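Side-chain contacts in nodulation fucosyltransferase NodZ (PDB 2HHC), which is a bacterial nodulation protein of the fucosyltransferase type, belonging to the GT-B clan of glycosyltransferase folds: residues 159-162 and 163-167; 266-269 and 270-273; 289-292 and 293-296. All coordinates share one frame; numbering follows the deposited sequence.

Overall arrangement
All three contacts are local, each within or at the end of a helix, and they follow one another along the chain. Contact 1 closes helix 152-166, contact 2 lies in the last turns of helix 258-274, and contact 3 spans the start and the whole of the short helix 291-296. Contact 2 lies between the other two: its centre is about 13 Å from that of contact 1 and about 11 Å from that of contact 3, and it touches both. Contacts 1 and 3, their nearest atoms about 10 Å apart, do not meet. Side chains of all three reach strand 217-223 or 279-283 of one six-stranded sheet, consistent with helices packed on the sheet of a Rossmann-like GT-B domain.

Contact 1. Residues 159-162 and 163-167; sequences DALY and EEHFS
Y162 and F166 meet one turn apart at the C-terminal end of helix 152-166, where the helix widens into a pi-type turn before leaving for the loop at S167. This aromatic side is the tight one. F166 CB sits over one face of the Y162 ring, 3.6 Å from its centroid, in a CH-pi contact offset toward the rim, and its approach to Y162 CD1 is a close 3.2 Å. With CG anti to the backbone N (chi1 -175°), Y162 swings its ring along the helix toward the later turn, under that methylene. The two rings are nearly parallel but slid apart, so they barely overlap. F166 continues inward to an edge-to-face contact with F220, while R276 makes a cation-pi contact with Y162.

The solvent side belongs to E164. Its extended chain lays the exposed carboxylate beside the A160 carbonyl, E164 OE1 lying 3.2 Å from A160 O, two acceptors that do not bond. L161 and H165 face the protein instead and run side by side, with 4.1 Å between L161 CD2 and H165 CD2; L161 packs on I269 and L273 of helix 258-274, and the imidazole stacks on F240.

The widened turn shows in the backbone. Y162 O takes hydrogen bonds from the amides of both F166 and S167, which reach it from opposite faces of its carbonyl plane. The S167 N to Y162 O bond, 2.9 Å long, is the straighter of the two at 160°, against 136° for F166 N.

Contact 2. Residues 266-269 and 270-273; sequences SALI and DMYL
S266 opens this regular alpha-helical stretch by giving its carbonyl to the amide of D270, S266 O to D270 N being 3.1 Å. The same oxygen also accepts from a water, which lies 2.9 Å from S266 O and makes a weak bond to D270 OD1, a loose solvent link from the carboxylate to the preceding turn.

At A267 the carbonyl receives M271 N, and the methionine side chain starts out close beside it, M271 CG lying 3.1 Å from A267 O. L268 follows with a straight bond from Y272 N (166°). Its side chain runs alongside that of Y272, both pointing the same way, and touches the ring through L268 CD2, 4.1 Å from Y272 CE1; the ring in turn sets its edge toward L268 O. I269 repeats the pattern one residue on. Its CG2 branch, anti to the backbone N, lies beside L273 and meets L273 CD1 at 3.8 Å, while I269 O accepts the amide of L273.

These side chains fan out to different neighbours. I269 packs against I154 and R157 of helix 152-166, L268 and M271 against F15 of helix 15-32, and Y272 against Y292 of helix 291-296, whereas D270 and L273 rest on strand 217-223, D270 touching F220 and C222 and L273 also F220.

Contact 3. Residues 289-292 and 293-296; sequences FTRY and ARLL
Apolar packing is led by Y292 and L296, one turn apart. Chi1 of -173° places the Y292 ring anti to its amide nitrogen and directs it along the helix, where L296 CD1 approaches obliquely, 3.5 Å from Y292 CE1 and 3.7 Å from Y292 OH. The ring is also stacked on F145.

Among charged groups, the R291 guanidinium carries L295 CD2 over one face, 3.7 Å above its plane and toward the rim. A salt bridge from R291 NE to E141 of helix 138-147 helps hold that group. R294 crosses R291 obliquely, meeting R291 NH1 through R294 CG at 4.1 Å, while the charged ends stay apart (R291 NH1 to R294 NE 5.1 Å).

The backbone bonds are those of a short helix: R294 N to T290 O (2.9 Å) and L295 N to R291 O, followed by a weak one from L296 N to Y292 O. T290 occupies the N-cap position, but its hydroxyl is engaged by R282. At the helix start, a water bridges F289 O and A293 N, donating to the first and accepting from the second.

A293 on V280 and R294 on R282 seat this helix on strand 279-283, as the helical connection of the beta-alpha-beta unit 279-283, 291-296, 299-303.

Contact 1. Residues 159-162 and 163-167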
# COMPACT_ATOMS: atom_id res chain seq x y z
N ASP A 159 -16.27 -2.62 -9.11
CA ASP A 159 -17.09 -2.15 -10.24
C ASP A 159 -18.54 -2.01 -9.77
O ASP A 159 -19.19 -1.03 -10.06
CB ASP A 159 -16.98 -3.09 -11.45
CG ASP A 159 -15.56 -3.13 -12.08
OD1 ASP A 159 -14.80 -2.18 -11.84
OD2 ASP A 159 -15.25 -4.10 -12.78
N ALA A 160 -19.07 -3.06 -9.12
CA ALA A 160 -20.45 -2.99 -8.62
C ALA A 160 -20.65 -1.85 -7.65
O ALA A 160 -21.62 -1.08 -7.75
CB ALA A 160 -20.85 -4.30 -8.02
N LEU A 161 -19.73 -1.70 -6.70
CA LEU A 161 -19.78 -0.62 -5.72
C LEU A 161 -19.68 0.80 -6.34
O LEU A 161 -20.37 1.71 -5.96
CB LEU A 161 -18.68 -0.80 -4.65
CG LEU A 161 -18.97 -2.02 -3.75
CD1 LEU A 161 -17.69 -2.58 -3.10
CD2 LEU A 161 -19.89 -1.63 -2.64
N TYR A 162 -18.84 0.93 -7.35
CA TYR A 162 -18.71 2.18 -8.05
C TYR A 162 -20.05 2.57 -8.70
O TYR A 162 -20.56 3.67 -8.56
CB TYR A 162 -17.60 2.12 -9.10
CG TYR A 162 -17.40 3.45 -9.73
CD1 TYR A 162 -16.56 4.40 -9.12
CD2 TYR A 162 -18.08 3.80 -10.88
CE1 TYR A 162 -16.42 5.67 -9.72
CE2 TYR A 162 -17.93 5.00 -11.45
CZ TYR A 162 -17.12 5.94 -10.88
OH TYR A 162 -17.06 7.13 -11.62
N GLU A 163 -20.65 1.64 -9.43
CA GLU A 163 -21.92 1.88 -10.07
C GLU A 163 -23.00 2.22 -9.04
O GLU A 163 -23.80 3.13 -9.24
CB GLU A 163 -22.30 0.65 -10.86
CG GLU A 163 -23.69 0.57 -11.44
CD GLU A 163 -24.11 1.76 -12.26
OE1 GLU A 163 -23.23 2.51 -12.72
OE2 GLU A 163 -25.34 1.87 -12.49
N GLU A 164 -22.97 1.52 -7.91
CA GLU A 164 -24.03 1.62 -6.91
C GLU A 164 -23.97 2.91 -6.11
O GLU A 164 -25.01 3.38 -5.66
CB GLU A 164 -23.97 0.41 -5.96
CG GLU A 164 -24.45 -0.85 -6.59
CD GLU A 164 -23.88 -2.13 -6.01
OE1 GLU A 164 -23.08 -2.05 -5.03
OE2 GLU A 164 -24.19 -3.20 -6.61
N HIS A 165 -22.80 3.52 -5.95
CA HIS A 165 -22.61 4.65 -4.99
C HIS A 165 -21.84 5.85 -5.57
O HIS A 165 -22.13 7.00 -5.20
CB HIS A 165 -21.82 4.19 -3.77
CG HIS A 165 -22.44 3.06 -3.03
ND1 HIS A 165 -23.52 3.25 -2.18
CD2 HIS A 165 -22.14 1.75 -2.98
CE1 HIS A 165 -23.87 2.07 -1.68
NE2 HIS A 165 -23.04 1.15 -2.15
N PHE A 166 -20.86 5.60 -6.41
CA PHE A 166 -19.93 6.60 -6.93
C PHE A 166 -20.44 7.30 -8.21
O PHE A 166 -20.32 8.53 -8.35
CB PHE A 166 -18.58 5.99 -7.21
CG PHE A 166 -17.72 5.79 -6.02
CD1 PHE A 166 -18.03 4.85 -5.07
CD2 PHE A 166 -16.57 6.55 -5.86
CE1 PHE A 166 -17.17 4.65 -3.92
CE2 PHE A 166 -15.79 6.38 -4.79
CZ PHE A 166 -16.08 5.45 -3.82
N SER A 167 -20.98 6.52 -9.16
CA SER A 167 -21.44 7.06 -10.40
C SER A 167 -22.52 8.11 -10.14
O SER A 167 -23.45 7.90 -9.37
CB SER A 167 -21.97 5.92 -11.29
OG SER A 167 -22.49 6.44 -12.48

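Contact 2. Residues 266-269 and 270-273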
# COMPACT_ATOMS: atom_id res chain seq x y z
N SER A 266 -11.05 -6.94 1.15
CA SER A 266 -11.72 -5.78 1.69
C SER A 266 -10.82 -4.53 1.76
O SER A 266 -11.20 -3.41 1.44
CB SER A 266 -12.23 -6.17 3.09
OG SER A 266 -12.92 -5.08 3.66
N ALA A 267 -9.58 -4.75 2.18
CA ALA A 267 -8.61 -3.68 2.21
C ALA A 267 -8.38 -3.10 0.82
O ALA A 267 -8.37 -1.89 0.62
CB ALA A 267 -7.33 -4.15 2.82
N LEU A 268 -8.18 -3.98 -0.15
CA LEU A 268 -7.91 -3.53 -1.51
C LEU A 268 -9.10 -2.81 -2.12
O LEU A 268 -8.92 -1.79 -2.82
CB LEU A 268 -7.46 -4.71 -2.39
CG LEU A 268 -6.08 -5.27 -2.06
CD1 LEU A 268 -5.85 -6.65 -2.63
CD2 LEU A 268 -4.95 -4.29 -2.49
N ILE A 269 -10.29 -3.34 -1.91
CA ILE A 269 -11.48 -2.67 -2.38
C ILE A 269 -11.55 -1.22 -1.87
O ILE A 269 -11.80 -0.25 -2.65
CB ILE A 269 -12.76 -3.47 -2.04
CG1 ILE A 269 -12.78 -4.79 -2.80
CG2 ILE A 269 -14.02 -2.65 -2.34
CD1 ILE A 269 -13.72 -5.84 -2.20
N ASP A 270 -11.35 -1.05 -0.57
CA ASP A 270 -11.36 0.30 0.02
C ASP A 270 -10.24 1.18 -0.55
O ASP A 270 -10.44 2.34 -0.92
CB ASP A 270 -11.15 0.22 1.52
CG ASP A 270 -12.43 -0.12 2.31
OD1 ASP A 270 -13.52 -0.16 1.70
OD2 ASP A 270 -12.29 -0.35 3.56
N MET A 271 -9.03 0.64 -0.68
CA MET A 271 -7.86 1.42 -1.15
C MET A 271 -8.10 1.94 -2.57
O MET A 271 -7.80 3.09 -2.88
CB MET A 271 -6.59 0.56 -1.09
CG MET A 271 -6.12 0.27 0.27
SD MET A 271 -4.80 -0.89 0.19
CE MET A 271 -3.64 0.04 -0.64
N TYR A 272 -8.61 1.06 -3.44
CA TYR A 272 -8.86 1.43 -4.82
C TYR A 272 -10.07 2.35 -4.98
O TYR A 272 -10.03 3.29 -5.77
CB TYR A 272 -8.95 0.13 -5.64
CG TYR A 272 -7.62 -0.44 -6.06
CD1 TYR A 272 -6.76 -1.06 -5.18
CD2 TYR A 272 -7.21 -0.41 -7.40
CE1 TYR A 272 -5.57 -1.57 -5.56
CE2 TYR A 272 -6.03 -0.94 -7.78
CZ TYR A 272 -5.19 -1.53 -6.89
OH TYR A 272 -3.97 -2.08 -7.27
N LEU A 273 -11.14 2.15 -4.21
CA LEU A 273 -12.27 3.05 -4.28
C LEU A 273 -11.93 4.43 -3.72
O LEU A 273 -12.38 5.43 -4.23
CB LEU A 273 -13.46 2.45 -3.59
CG LEU A 273 -14.24 1.36 -4.35
CD1 LEU A 273 -15.24 0.78 -3.46
CD2 LEU A 273 -14.87 1.94 -5.64
O HOH W 1 -14.03 -3.01 1.45

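Contact 3. Residues 289-292 and 293-296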
# COMPACT_ATOMS: atom_id res chain seq x y z
N PHE A 289 -2.09 3.35 3.43
CA PHE A 289 -3.41 2.93 2.92
C PHE A 289 -3.98 3.92 1.89
O PHE A 289 -4.55 3.49 0.87
CB PHE A 289 -4.39 2.68 4.11
CG PHE A 289 -5.67 1.94 3.79
CD1 PHE A 289 -6.79 2.56 3.46
CD2 PHE A 289 -5.74 0.58 4.02
CE1 PHE A 289 -7.97 1.88 3.19
CE2 PHE A 289 -6.94 -0.12 3.81
CZ PHE A 289 -8.04 0.56 3.41
N THR A 290 -3.82 5.20 2.15
CA THR A 290 -4.30 6.24 1.29
C THR A 290 -3.26 6.83 0.38
O THR A 290 -3.47 7.88 -0.21
CB THR A 290 -4.86 7.35 2.17
OG1 THR A 290 -3.97 7.65 3.26
CG2 THR A 290 -6.29 6.94 2.72
N ARG A 291 -2.11 6.20 0.23
CA ARG A 291 -1.08 6.73 -0.71
C ARG A 291 -1.62 6.68 -2.14
O ARG A 291 -1.40 7.64 -2.86
CB ARG A 291 0.24 5.95 -0.57
CG ARG A 291 1.33 6.45 -1.46
CD ARG A 291 1.64 7.90 -1.34
NE ARG A 291 2.80 8.26 -2.15
CZ ARG A 291 3.40 9.44 -2.19
NH1 ARG A 291 2.97 10.44 -1.40
NH2 ARG A 291 4.38 9.66 -3.02
N TYR A 292 -2.23 5.59 -2.57
CA TYR A 292 -2.78 5.49 -3.95
C TYR A 292 -3.76 6.64 -4.15
O TYR A 292 -3.63 7.41 -5.11
CB TYR A 292 -3.42 4.15 -4.15
CG TYR A 292 -3.87 3.87 -5.55
CD1 TYR A 292 -3.14 4.32 -6.62
CD2 TYR A 292 -5.03 3.18 -5.78
CE1 TYR A 292 -3.53 4.00 -7.92
CE2 TYR A 292 -5.42 2.87 -7.06
CZ TYR A 292 -4.65 3.29 -8.10
OH TYR A 292 -5.10 2.97 -9.42
N ALA A 293 -4.66 6.84 -3.22
CA ALA A 293 -5.59 8.00 -3.30
C ALA A 293 -4.85 9.35 -3.36
O ALA A 293 -5.16 10.24 -4.18
CB ALA A 293 -6.54 7.97 -2.18
N ARG A 294 -3.83 9.56 -2.54
CA ARG A 294 -3.02 10.75 -2.58
C ARG A 294 -2.44 11.01 -3.98
O ARG A 294 -2.36 12.15 -4.43
CB ARG A 294 -1.90 10.69 -1.53
CG ARG A 294 -0.86 11.79 -1.59
CD ARG A 294 -1.44 13.18 -1.37
NE ARG A 294 -0.45 14.26 -1.51
CZ ARG A 294 -0.04 14.78 -2.67
NH1 ARG A 294 -0.50 14.31 -3.82
NH2 ARG A 294 0.84 15.77 -2.69
N LEU A 295 -1.98 9.95 -4.64
CA LEU A 295 -1.45 10.08 -6.02
C LEU A 295 -2.48 10.51 -7.05
O LEU A 295 -2.12 11.21 -8.05
CB LEU A 295 -0.84 8.74 -6.44
CG LEU A 295 0.45 8.38 -5.68
CD1 LEU A 295 0.81 6.90 -6.03
CD2 LEU A 295 1.58 9.34 -5.79
N LEU A 296 -3.72 10.10 -6.87
CA LEU A 296 -4.76 10.29 -7.92
C LEU A 296 -5.86 11.32 -7.67
O LEU A 296 -6.38 11.88 -8.64
CB LEU A 296 -5.41 8.96 -8.29
CG LEU A 296 -4.54 7.89 -8.99
CD1 LEU A 296 -5.40 6.63 -9.26
CD2 LEU A 296 -4.02 8.44 -10.24
O HOH W 2 -5.79 4.65 -1.43